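Local atomic coordinates of flavodoxin (Bacteroides uniformis, PDB entry 4J8P), a protein that binds flavin mononucleotide in a flavodoxin fold and probably serves as an electron-transfer flavoprotein. Residues Lys65-Leu70 with Phe101-Asp106; Thr82-Phe87 with Lys154-Lys159; Lys41-Ala46 with Pro88-Leu93; Lys128-Asn133 with Ile137-Gly142. All blocks are in the same frame, centred on the assembly; numbering follows the deposited sequence. Where two conformers were deposited one is given.

Contact 1 (Lys65-Leu70 with Phe101-Asp106)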
# COMPACT_ATOMS: atom_id res chain seq x y z
N LYS A 65 13.72 -7.38 -6.62
CA LYS A 65 13.78 -6.49 -7.77
C LYS A 65 12.53 -6.59 -8.67
O LYS A 65 12.43 -5.86 -9.67
CB LYS A 65 15.02 -6.81 -8.63
CG LYS A 65 16.34 -6.94 -7.86
CD LYS A 65 16.73 -5.68 -7.13
CE LYS A 65 17.96 -5.96 -6.27
NZ LYS A 65 18.39 -4.75 -5.53
N SER A 66 11.61 -7.51 -8.36
CA SER A 66 10.39 -7.68 -9.18
C SER A 66 9.52 -6.43 -9.12
O SER A 66 9.32 -5.86 -8.04
CB SER A 66 9.58 -8.88 -8.71
OG SER A 66 8.46 -9.11 -9.56
N ARG A 67 9.03 -5.97 -10.29
CA ARG A 67 8.18 -4.78 -10.35
C ARG A 67 6.95 -5.05 -11.25
O ARG A 67 6.97 -4.74 -12.47
CB ARG A 67 8.95 -3.55 -10.86
CG ARG A 67 10.14 -3.14 -9.99
CD ARG A 67 9.65 -2.57 -8.65
NE ARG A 67 10.76 -2.07 -7.84
CZ ARG A 67 11.43 -2.79 -6.94
NH1 ARG A 67 11.10 -4.07 -6.71
NH2 ARG A 67 12.44 -2.26 -6.27
N PRO A 68 5.88 -5.64 -10.69
CA PRO A 68 4.67 -5.89 -11.51
C PRO A 68 4.19 -4.60 -12.15
O PRO A 68 4.10 -3.56 -11.49
CB PRO A 68 3.65 -6.40 -10.47
CG PRO A 68 4.52 -7.05 -9.42
CD PRO A 68 5.70 -6.11 -9.30
N ALA A 69 3.89 -4.67 -13.46
CA ALA A 69 3.47 -3.46 -14.15
C ALA A 69 2.11 -2.95 -13.66
O ALA A 69 1.25 -3.75 -13.25
CB ALA A 69 3.41 -3.71 -15.65
N LEU A 70 1.92 -1.62 -13.73
CA LEU A 70 0.63 -1.01 -13.38
C LEU A 70 -0.30 -1.00 -14.59
O LEU A 70 0.16 -0.89 -15.75
CB LEU A 70 0.83 0.44 -12.91
CG LEU A 70 1.77 0.65 -11.74
CD1 LEU A 70 1.93 2.15 -11.44
CD2 LEU A 70 1.28 -0.09 -10.52
N PHE A 101 4.58 1.21 -7.77
CA PHE A 101 3.83 2.44 -7.56
C PHE A 101 4.77 3.58 -7.08
O PHE A 101 4.76 4.66 -7.67
CB PHE A 101 2.71 2.17 -6.55
CG PHE A 101 1.93 3.38 -6.14
CD1 PHE A 101 1.06 4.01 -7.03
CD2 PHE A 101 2.11 3.94 -4.88
CE1 PHE A 101 0.35 5.17 -6.65
CE2 PHE A 101 1.38 5.08 -4.50
CZ PHE A 101 0.50 5.67 -5.38
N ILE A 102 5.55 3.33 -6.03
CA ILE A 102 6.45 4.37 -5.48
C ILE A 102 7.47 4.82 -6.54
O ILE A 102 7.82 5.99 -6.62
CB ILE A 102 7.13 3.85 -4.19
CG1 ILE A 102 6.06 3.67 -3.10
CG2 ILE A 102 8.29 4.76 -3.72
CD1 ILE A 102 6.58 2.85 -1.85
N GLU A 103 7.92 3.86 -7.35
CA GLU A 103 8.92 4.14 -8.39
C GLU A 103 8.29 4.74 -9.64
O GLU A 103 9.03 5.00 -10.60
CB GLU A 103 9.71 2.87 -8.71
CG GLU A 103 10.58 2.48 -7.52
CD GLU A 103 11.25 1.13 -7.62
OE1 GLU A 103 11.28 0.56 -8.74
OE2 GLU A 103 11.77 0.65 -6.59
N SER A 104 6.97 4.97 -9.65
CA SER A 104 6.31 5.51 -10.86
C SER A 104 5.79 6.95 -10.69
O SER A 104 5.14 7.49 -11.60
CB SER A 104 5.16 4.60 -11.27
OG SER A 104 5.70 3.32 -11.63
N GLY A 105 6.10 7.57 -9.55
CA GLY A 105 5.70 8.95 -9.27
C GLY A 105 6.74 9.68 -8.46
O GLY A 105 7.71 9.07 -7.99
N ASP A 106 6.54 11.00 -8.31
CA ASP A 106 7.45 11.87 -7.55
C ASP A 106 6.85 12.09 -6.17
O ASP A 106 5.86 12.82 -6.04
CB ASP A 106 7.66 13.22 -8.30
CG ASP A 106 8.63 14.19 -7.63
OD1 ASP A 106 9.20 13.83 -6.56
OD2 ASP A 106 8.87 15.27 -8.19
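R67 and E103 meet in a salt bridge on the surface of the flavodoxin fold. It ties the loop after helix 56-62 to the turn that ends helix 96-102. That turn is a type I beta turn from I102 to G105, and E103 stands at its second position. The two side chains cross at about a right angle. R67 bends at chi2 (-70°), which turns the guanidinium side-on to the acid. E103 runs extended beyond CG to reach it. R67 NE lies 2.8 Å from E103 OE1, which sits in the guanidinium plane but is met from above the carboxylate plane. R67 NH2 gives the second bond, 3.0 Å to E103 OE2, on the syn side of that oxygen. The two planes stand 55° apart, so the pair is twisted rather than flat. R67 NH1 binds S66 O at 2.9 Å and also S64 O, which helps fix the rotation of the group. Y134 OH bonds to E103 OE2 as well. A methionine in place of R67 would probably leave the E103 carboxylate without its charged mate, with Y134 OH still bonded to it. L70 makes the apolar part of the contact. Its CD1 lies over the end of the helix, 4.3 Å from F101 CA. The same methyl is 4.0 Å from S104 OG, a hydroxyl bonded to T100 O.

Contact 2 (Thr82-Phe87 with Lys154-Lys159)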
# COMPACT_ATOMS: atom_id res chain seq x y z
N THR A 82 0.23 14.72 1.40
CA THR A 82 0.14 13.54 2.26
C THR A 82 -0.38 12.38 1.45
O THR A 82 -1.43 12.52 0.81
CB THR A 82 -0.78 13.79 3.48
OG1 THR A 82 -0.30 14.94 4.20
CG2 THR A 82 -0.79 12.61 4.47
N ILE A 83 0.31 11.24 1.50
CA ILE A 83 -0.12 10.06 0.77
C ILE A 83 -0.10 8.86 1.68
O ILE A 83 0.96 8.50 2.20
CB ILE A 83 0.75 9.79 -0.49
CG1 ILE A 83 0.73 11.04 -1.44
CG2 ILE A 83 0.27 8.48 -1.21
CD1 ILE A 83 1.56 10.90 -2.69
N TYR A 84 -1.26 8.25 1.86
CA TYR A 84 -1.33 6.97 2.59
C TYR A 84 -1.18 5.86 1.55
O TYR A 84 -1.73 5.99 0.45
CB TYR A 84 -2.67 6.81 3.29
CG TYR A 84 -2.88 7.72 4.47
CD1 TYR A 84 -3.21 9.06 4.29
CD2 TYR A 84 -2.75 7.23 5.77
CE1 TYR A 84 -3.38 9.91 5.38
CE2 TYR A 84 -2.96 8.07 6.87
CZ TYR A 84 -3.27 9.40 6.67
OH TYR A 84 -3.45 10.25 7.74
N ILE A 85 -0.41 4.78 1.86
CA ILE A 85 -0.24 3.67 0.92
C ILE A 85 -0.61 2.42 1.65
O ILE A 85 0.05 2.07 2.63
CB ILE A 85 1.20 3.59 0.35
CG1 ILE A 85 1.57 4.92 -0.36
CG2 ILE A 85 1.31 2.38 -0.61
CD1 ILE A 85 2.98 4.89 -0.94
N GLY A 86 -1.69 1.77 1.23
CA GLY A 86 -2.16 0.57 1.90
C GLY A 86 -1.93 -0.70 1.11
O GLY A 86 -1.98 -0.68 -0.12
N PHE A 87 -1.71 -1.79 1.83
CA PHE A 87 -1.49 -3.07 1.15
C PHE A 87 -1.69 -4.25 2.07
O PHE A 87 -1.54 -4.11 3.28
CB PHE A 87 -0.03 -3.15 0.62
CG PHE A 87 1.01 -2.66 1.61
CD1 PHE A 87 1.40 -1.32 1.63
CD2 PHE A 87 1.61 -3.55 2.52
CE1 PHE A 87 2.32 -0.85 2.57
CE2 PHE A 87 2.52 -3.08 3.48
CZ PHE A 87 2.90 -1.73 3.48
N LYS A 154 -10.97 5.75 13.07
CA LYS A 154 -11.17 7.07 13.69
C LYS A 154 -10.10 7.32 14.76
O LYS A 154 -9.49 8.39 14.77
CB LYS A 154 -12.58 7.19 14.30
CG LYS A 154 -12.89 8.52 14.98
CD LYS A 154 -14.29 8.53 15.59
CE LYS A 154 -14.53 9.75 16.45
NZ LYS A 154 -15.94 9.81 16.94
N GLN A 155 -9.85 6.31 15.63
CA GLN A 155 -8.89 6.33 16.73
C GLN A 155 -7.47 6.49 16.22
O GLN A 155 -6.71 7.27 16.80
CB GLN A 155 -9.01 5.07 17.62
CG GLN A 155 -10.26 5.10 18.50
CD GLN A 155 -10.41 3.95 19.47
OE1 GLN A 155 -9.45 3.49 20.11
NE2 GLN A 155 -11.65 3.52 19.67
N TRP A 156 -7.11 5.79 15.13
CA TRP A 156 -5.77 5.91 14.56
C TRP A 156 -5.55 7.34 14.02
O TRP A 156 -4.50 7.93 14.27
CB TRP A 156 -5.59 4.89 13.42
CG TRP A 156 -4.24 4.97 12.77
CD1 TRP A 156 -3.04 5.17 13.39
CD2 TRP A 156 -3.97 5.01 11.36
NE1 TRP A 156 -2.03 5.24 12.46
CE2 TRP A 156 -2.57 5.17 11.21
CE3 TRP A 156 -4.76 4.85 10.21
CZ2 TRP A 156 -1.94 5.14 9.95
CZ3 TRP A 156 -4.14 4.86 8.97
CH2 TRP A 156 -2.75 4.98 8.84
N ILE A 157 -6.53 7.89 13.30
CA ILE A 157 -6.43 9.22 12.69
C ILE A 157 -6.54 10.34 13.74
O ILE A 157 -5.79 11.32 13.64
CB ILE A 157 -7.50 9.35 11.56
CG1 ILE A 157 -7.25 8.28 10.44
CG2 ILE A 157 -7.57 10.77 10.96
CD1 ILE A 157 -5.82 8.30 9.80
N LYS A 158 -7.43 10.21 14.73
CA LYS A 158 -7.61 11.29 15.73
C LYS A 158 -6.41 11.39 16.69
O LYS A 158 -6.11 12.50 17.14
CB LYS A 158 -8.93 11.16 16.51
CG LYS A 158 -8.99 10.03 17.53
CD LYS A 158 -10.03 10.29 18.62
CE LYS A 158 -10.35 9.05 19.41
NZ LYS A 158 -11.40 8.23 18.75
N LYS A 159 -5.73 10.26 16.98
CA LYS A 159 -4.57 10.15 17.88
C LYS A 159 -4.89 10.81 19.24
O LYS A 159 -5.96 10.47 19.78
CB LYS A 159 -3.30 10.74 17.23
CG LYS A 159 -3.09 10.21 15.81
CD LYS A 159 -1.69 10.38 15.28
CE LYS A 159 -1.58 9.85 13.86
NZ LYS A 159 -1.86 8.38 13.75
OXT LYS A 159 -4.13 11.68 19.71
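W156 O accepts a short hydrogen bond, 2.7 Å, from K159 NZ. It folds the last side chain of the protein back over the end of helix 150-158. The ammonium meets the carbonyl 30° out of its plane. The side chain of W156 reaches toward strand 80-88, where it meets Y84. This is helix-on-sheet packing in the flavodoxin fold. The strand is the central one of the parallel five-stranded sheet, and the helix is the last of the chain. W156 CG lies opposite the backbone N (chi1 179°), and this carries the indole out from the helix toward the sheet. Its CH2 comes up to the edge of the Y84 ring, in the ring plane, 3.7 Å from Y84 CE2. The ring planes are at 83°, with centroids 5.8 Å apart. The two side chains slide past each other in opposite directions. I157 adds its terminal methyl, CD1, which lies 3.7 Å from Y84 OH and 4.1 Å from Y84 CE2. The same methyl sits over one face of the W156 indole, toward the rim. Y84 CE2 thus has both W156 CH2 and I157 CD1 beside it. V26 and V30 of helix 18-30 touch Y84 too, and I113 of strand 111-117 touches both Y84 and W156. No hydrogen bond crosses between 82-87 and 154-159, so the contact holds by van der Waals packing and buried apolar surface.

Contact 3 (Lys41-Ala46 with Pro88-Leu93). With FMN (flavin mononucleotide), chain B.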
# COMPACT_ATOMS: atom_id res chain seq x y z
N LYS A 41 -1.98 -6.99 -14.75
CA LYS A 41 -2.61 -8.31 -14.67
C LYS A 41 -3.11 -8.54 -13.26
O LYS A 41 -2.29 -8.63 -12.33
CB LYS A 41 -1.66 -9.41 -15.08
CG LYS A 41 -2.37 -10.74 -15.14
CD LYS A 41 -1.44 -11.86 -15.02
CE LYS A 41 -2.25 -13.13 -15.00
NZ LYS A 41 -1.58 -14.16 -14.21
N LYS A 42 -4.43 -8.64 -13.07
CA LYS A 42 -5.01 -8.85 -11.75
C LYS A 42 -4.55 -10.19 -11.18
O LYS A 42 -4.28 -11.12 -11.95
CB LYS A 42 -6.56 -8.79 -11.80
CG LYS A 42 -7.10 -7.38 -12.00
N TYR A 43 -4.41 -10.25 -9.85
CA TYR A 43 -3.97 -11.50 -9.22
C TYR A 43 -5.11 -12.51 -9.16
O TYR A 43 -6.12 -12.27 -8.49
CB TYR A 43 -3.40 -11.23 -7.82
CG TYR A 43 -2.06 -10.53 -7.89
CD1 TYR A 43 -1.98 -9.16 -8.14
CD2 TYR A 43 -0.87 -11.25 -7.80
CE1 TYR A 43 -0.75 -8.52 -8.26
CE2 TYR A 43 0.37 -10.62 -7.91
CZ TYR A 43 0.42 -9.26 -8.18
OH TYR A 43 1.64 -8.65 -8.31
N THR A 44 -4.92 -13.68 -9.80
CA THR A 44 -5.89 -14.77 -9.78
C THR A 44 -5.73 -15.57 -8.47
O THR A 44 -4.73 -15.42 -7.76
CB THR A 44 -5.64 -15.69 -10.98
OG1 THR A 44 -4.35 -16.30 -10.83
CG2 THR A 44 -5.72 -14.94 -12.31
N ALA A 45 -6.67 -16.50 -8.22
CA ALA A 45 -6.56 -17.42 -7.08
C ALA A 45 -5.24 -18.22 -7.16
O ALA A 45 -4.55 -18.36 -6.15
CB ALA A 45 -7.75 -18.37 -7.07
N ALA A 46 -4.87 -18.69 -8.37
CA ALA A 46 -3.62 -19.44 -8.57
C ALA A 46 -2.41 -18.54 -8.29
O ALA A 46 -1.44 -18.97 -7.65
CB ALA A 46 -3.54 -19.99 -9.97
N PRO A 88 -1.97 -5.43 1.51
CA PRO A 88 -1.89 -6.64 2.34
C PRO A 88 -0.44 -7.00 2.64
O PRO A 88 0.42 -6.71 1.81
CB PRO A 88 -2.48 -7.73 1.46
CG PRO A 88 -2.17 -7.27 0.02
CD PRO A 88 -2.22 -5.74 0.07
N ILE A 89 -0.16 -7.65 3.77
CA ILE A 89 1.20 -8.12 4.00
C ILE A 89 1.36 -9.44 3.24
O ILE A 89 0.57 -10.36 3.46
CB ILE A 89 1.43 -8.35 5.51
CG1 ILE A 89 1.35 -7.04 6.30
CG2 ILE A 89 2.77 -9.08 5.77
CD1 ILE A 89 2.34 -6.00 5.96
N TRP A 90 2.40 -9.53 2.39
CA TRP A 90 2.73 -10.77 1.69
C TRP A 90 4.11 -11.18 2.15
O TRP A 90 5.11 -10.47 1.90
CB TRP A 90 2.68 -10.57 0.18
CG TRP A 90 1.31 -10.49 -0.42
CD1 TRP A 90 0.10 -10.48 0.23
CD2 TRP A 90 1.02 -10.41 -1.82
NE1 TRP A 90 -0.94 -10.41 -0.70
CE2 TRP A 90 -0.39 -10.38 -1.96
CE3 TRP A 90 1.82 -10.37 -2.97
CZ2 TRP A 90 -1.00 -10.22 -3.21
CZ3 TRP A 90 1.22 -10.26 -4.21
CH2 TRP A 90 -0.18 -10.22 -4.32
N TRP A 91 4.19 -12.34 2.81
CA TRP A 91 5.48 -12.82 3.30
C TRP A 91 6.27 -11.71 4.05
O TRP A 91 7.48 -11.49 3.80
CB TRP A 91 6.33 -13.47 2.18
CG TRP A 91 5.66 -14.67 1.57
CD1 TRP A 91 5.07 -14.73 0.34
CD2 TRP A 91 5.39 -15.92 2.22
NE1 TRP A 91 4.54 -16.00 0.14
CE2 TRP A 91 4.70 -16.73 1.29
CE3 TRP A 91 5.69 -16.44 3.50
CZ2 TRP A 91 4.31 -18.05 1.59
CZ3 TRP A 91 5.31 -17.75 3.78
CH2 TRP A 91 4.60 -18.52 2.85
N ASN A 92 5.56 -11.03 4.99
CA ASN A 92 6.19 -10.04 5.87
C ASN A 92 6.68 -8.80 5.11
O ASN A 92 7.49 -8.01 5.66
CB ASN A 92 7.37 -10.68 6.63
CG ASN A 92 7.73 -9.98 7.91
OD1 ASN A 92 6.94 -9.25 8.51
ND2 ASN A 92 8.95 -10.18 8.36
N LEU A 93 6.18 -8.57 3.88
CA LEU A 93 6.61 -7.46 3.06
C LEU A 93 5.43 -6.80 2.39
O LEU A 93 4.35 -7.38 2.29
CB LEU A 93 7.57 -7.98 1.96
CG LEU A 93 8.95 -8.45 2.44
CD1 LEU A 93 9.62 -9.34 1.39
CD2 LEU A 93 9.84 -7.26 2.75
N1 FMN B . -0.58 -12.61 6.24
C2 FMN B . 0.32 -12.53 7.27
O2 FMN B . -0.03 -12.40 8.45
N3 FMN B . 1.69 -12.67 7.01
C4 FMN B . 2.25 -12.93 5.77
O4 FMN B . 3.48 -12.97 5.65
C4A FMN B . 1.28 -13.11 4.70
N5 FMN B . 1.72 -13.50 3.52
C5A FMN B . 0.78 -13.67 2.50
C6 FMN B . 1.25 -14.02 1.22
C7 FMN B . 0.38 -14.10 0.14
C7M FMN B . 0.95 -14.35 -1.23
C8 FMN B . -0.99 -13.86 0.33
C8M FMN B . -1.96 -13.88 -0.82
C9 FMN B . -1.46 -13.54 1.60
C9A FMN B . -0.59 -13.43 2.69
N10 FMN B . -1.03 -13.05 4.00
C10 FMN B . -0.13 -12.90 5.02
C1' FMN B . -2.47 -12.78 4.22
C2' FMN B . -2.89 -11.37 3.81
O2' FMN B . -1.97 -10.38 4.27
C3' FMN B . -4.28 -10.99 4.31
O3' FMN B . -5.20 -12.05 4.04
C4' FMN B . -4.76 -9.66 3.73
O4' FMN B . -5.75 -9.12 4.60
C5' FMN B . -5.35 -9.85 2.34
O5' FMN B . -5.68 -8.54 1.88
P FMN B . -6.39 -8.21 0.53
O1P FMN B . -5.66 -8.66 -0.68
O2P FMN B . -6.57 -6.71 0.59
O3P FMN B . -7.79 -8.85 0.60
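Y43 and W90 touch between two loops without regular structure. Their backbones stay well apart, with the closest CA atoms, those of Y43 and P88, at 12.7 Å. From W90 to L93 the chain makes a type I' beta turn, closed by W90 N to L93 O and L93 N to W90 O. W91 and N92, at its corner, both have positive phi, as a type I' turn requires. The turn presents two backbone N-H groups to the flavin: W91 N bonds to FMN N5 at 2.8 Å, and N92 N to FMN O4. I89 O accepts from the ribityl O2' of FMN. W90 points its CH2 at one face of Y43, 3.7 Å from Y43 CE2. This is a T-shaped (edge-to-face) pair, with planes at 76°. A face of the W90 indole lies over the dimethylbenzene end of the isoalloxazine, with W90 CD1 3.6 Å from FMN C8. E60 bonds to Y43 OH, and R56 makes a cation-pi contact with its ring. From the second shell Y43 probably helps position W90. Because W91 N donates, N5 is an acceptor here, consistent with an oxidised flavin, and the bond probably influences its redox behaviour, as in other flavodoxins.

Contact 4 (Lys128-Asn133 with Ile137-Gly142). With SO4 (sulfate ion), chain J.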
# COMPACT_ATOMS: atom_id res chain seq x y z
N LYS A 128 9.69 -1.18 7.55
CA LYS A 128 11.13 -0.91 7.60
C LYS A 128 11.79 -1.09 6.22
O LYS A 128 12.65 -0.30 5.84
CB LYS A 128 11.78 -1.83 8.63
CG LYS A 128 13.22 -1.39 9.00
CD LYS A 128 13.32 0.05 9.62
CE LYS A 128 12.38 0.31 10.78
NZ LYS A 128 12.36 1.78 11.16
N GLU A 129 11.40 -2.15 5.48
CA GLU A 129 11.98 -2.35 4.16
C GLU A 129 11.62 -1.18 3.23
O GLU A 129 12.49 -0.73 2.48
CB GLU A 129 11.53 -3.68 3.56
CG GLU A 129 12.22 -4.85 4.22
CD GLU A 129 13.56 -5.22 3.63
OE1 GLU A 129 13.99 -4.58 2.64
OE2 GLU A 129 14.16 -6.20 4.12
N LEU A 130 10.37 -0.65 3.31
CA LEU A 130 10.04 0.51 2.46
C LEU A 130 10.88 1.72 2.85
O LEU A 130 11.37 2.44 1.97
CB LEU A 130 8.55 0.84 2.57
CG LEU A 130 7.58 -0.15 1.91
CD1 LEU A 130 6.14 0.25 2.27
CD2 LEU A 130 7.70 -0.12 0.36
N GLN A 131 11.02 1.99 4.17
CA GLN A 131 11.81 3.15 4.58
C GLN A 131 13.26 3.03 4.09
O GLN A 131 13.86 4.03 3.68
CB GLN A 131 11.83 3.24 6.11
CG GLN A 131 10.46 3.55 6.73
CD GLN A 131 10.50 3.38 8.24
OE1 GLN A 131 11.52 2.99 8.82
NE2 GLN A 131 9.41 3.71 8.92
N THR A 132 13.83 1.83 4.21
CA THR A 132 15.25 1.59 3.87
C THR A 132 15.45 1.71 2.34
O THR A 132 16.48 2.23 1.89
CB THR A 132 15.68 0.21 4.43
OG1 THR A 132 15.44 0.17 5.85
CG2 THR A 132 17.19 -0.10 4.18
N ASN A 133 14.48 1.25 1.55
CA ASN A 133 14.64 1.30 0.10
C ASN A 133 14.38 2.69 -0.46
O ASN A 133 14.92 3.02 -1.53
CB ASN A 133 13.71 0.31 -0.56
CG ASN A 133 14.25 -0.08 -1.91
OD1 ASN A 133 15.39 -0.54 -2.03
ND2 ASN A 133 13.51 0.22 -2.96
N ILE A 137 12.03 9.67 1.07
CA ILE A 137 10.63 9.98 1.36
C ILE A 137 10.45 10.30 2.85
O ILE A 137 11.13 9.71 3.69
CB ILE A 137 9.78 8.77 0.92
CG1 ILE A 137 9.69 8.78 -0.62
CG2 ILE A 137 8.40 8.74 1.57
CD1 ILE A 137 8.97 7.53 -1.20
N ASN A 138 9.54 11.24 3.15
CA ASN A 138 9.26 11.61 4.55
C ASN A 138 8.27 10.60 5.12
O ASN A 138 7.08 10.87 5.20
CB ASN A 138 8.69 13.03 4.62
CG ASN A 138 9.58 14.08 3.97
OD1 ASN A 138 10.81 13.96 3.97
ND2 ASN A 138 8.98 15.19 3.54
N TRP A 139 8.79 9.44 5.53
CA TRP A 139 7.93 8.40 6.08
C TRP A 139 7.31 8.80 7.41
O TRP A 139 8.03 9.21 8.34
CB TRP A 139 8.72 7.09 6.26
CG TRP A 139 9.13 6.50 4.95
CD1 TRP A 139 10.34 6.61 4.32
CD2 TRP A 139 8.28 5.77 4.06
NE1 TRP A 139 10.30 5.96 3.11
CE2 TRP A 139 9.05 5.46 2.91
CE3 TRP A 139 6.94 5.35 4.11
CZ2 TRP A 139 8.53 4.69 1.85
CZ3 TRP A 139 6.42 4.62 3.05
CH2 TRP A 139 7.21 4.31 1.92
N GLY A 140 5.97 8.61 7.49
CA GLY A 140 5.21 8.76 8.74
C GLY A 140 4.97 7.36 9.30
O GLY A 140 4.92 6.37 8.55
N LYS A 141 4.83 7.26 10.65
CA LYS A 141 4.63 5.95 11.30
C LYS A 141 3.39 5.22 10.73
O LYS A 141 2.29 5.79 10.70
CB LYS A 141 4.52 6.12 12.82
CG LYS A 141 4.37 4.80 13.58
CD LYS A 141 4.30 5.06 15.09
CE LYS A 141 4.13 3.78 15.88
NZ LYS A 141 4.12 4.01 17.36
N GLY A 142 3.61 3.98 10.34
CA GLY A 142 2.55 3.17 9.75
C GLY A 142 1.70 2.44 10.76
O GLY A 142 1.95 2.50 11.97
S SO4 J . 4.13 0.84 18.48
O1 SO4 J . 5.40 1.55 18.36
O2 SO4 J . 3.08 1.80 18.85
O3 SO4 J . 3.80 0.23 17.18
O4 SO4 J . 4.22 -0.20 19.50
O HOH W 1 6.77 4.42 7.86
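This contact belongs to the beta-alpha-beta unit formed by strand 111-117, helix 124-133 and strand 138-144. W139 of the edge strand packs against L130 and Q131 of the helix. The indole turns one face to the helix backbone, and this face receives Q131 CA. That atom is 3.8 Å from the centroid of the five-membered ring, 25° off its normal, a CH-pi contact. Q131 CG adds to it, 3.7 Å from W139 CG. The benzene part of the indole runs on to L130, with W139 CH2 3.8 Å from L130 CB. The opposite face of the ring carries the CG2 methyl of I137, so the indole is sandwiched. W139 NE1 is bonded to Y134 O, which helps fix the rotation of the ring. I102 of helix 96-102 and V112 and P114 of strand 111-117 also touch this side chain. An alanine in place of W139 is likely to open a gap between helix and strand and leave Y134 O without this donor. Q131 leaves the indole through an extended chain (chi2 170°), which carries its amide past the ring. The amide is held at both ends. K128 NZ reaches OE1 at 2.8 Å, in the carbonyl plane and on a lone pair. At the other end of the amide, Q131 NE2 gives a hydrogen bond to a water, which in turn donates to G140 O at 2.8 Å.

Contact 2 is buried and contact 1 lies at the surface; contacts 3 and 4 are partly buried. Chemistry follows place: contact 1 relies on a charged pair, contact 2 on apolar and aromatic packing, contact 3 on an aromatic pair beside the flavin, and contact 4 on an indole packed on a helix, with a water at its rim. Strand 80-88 relates three of them. It carries 82-87 and leads into the FMN loop of contact 3, and its I85 packs on F101 and I102 of contact 1. I102 also meets L130, I137 and W139 of contact 4. P68 of contact 1 touches Y43 of contact 3, which joins these two loops.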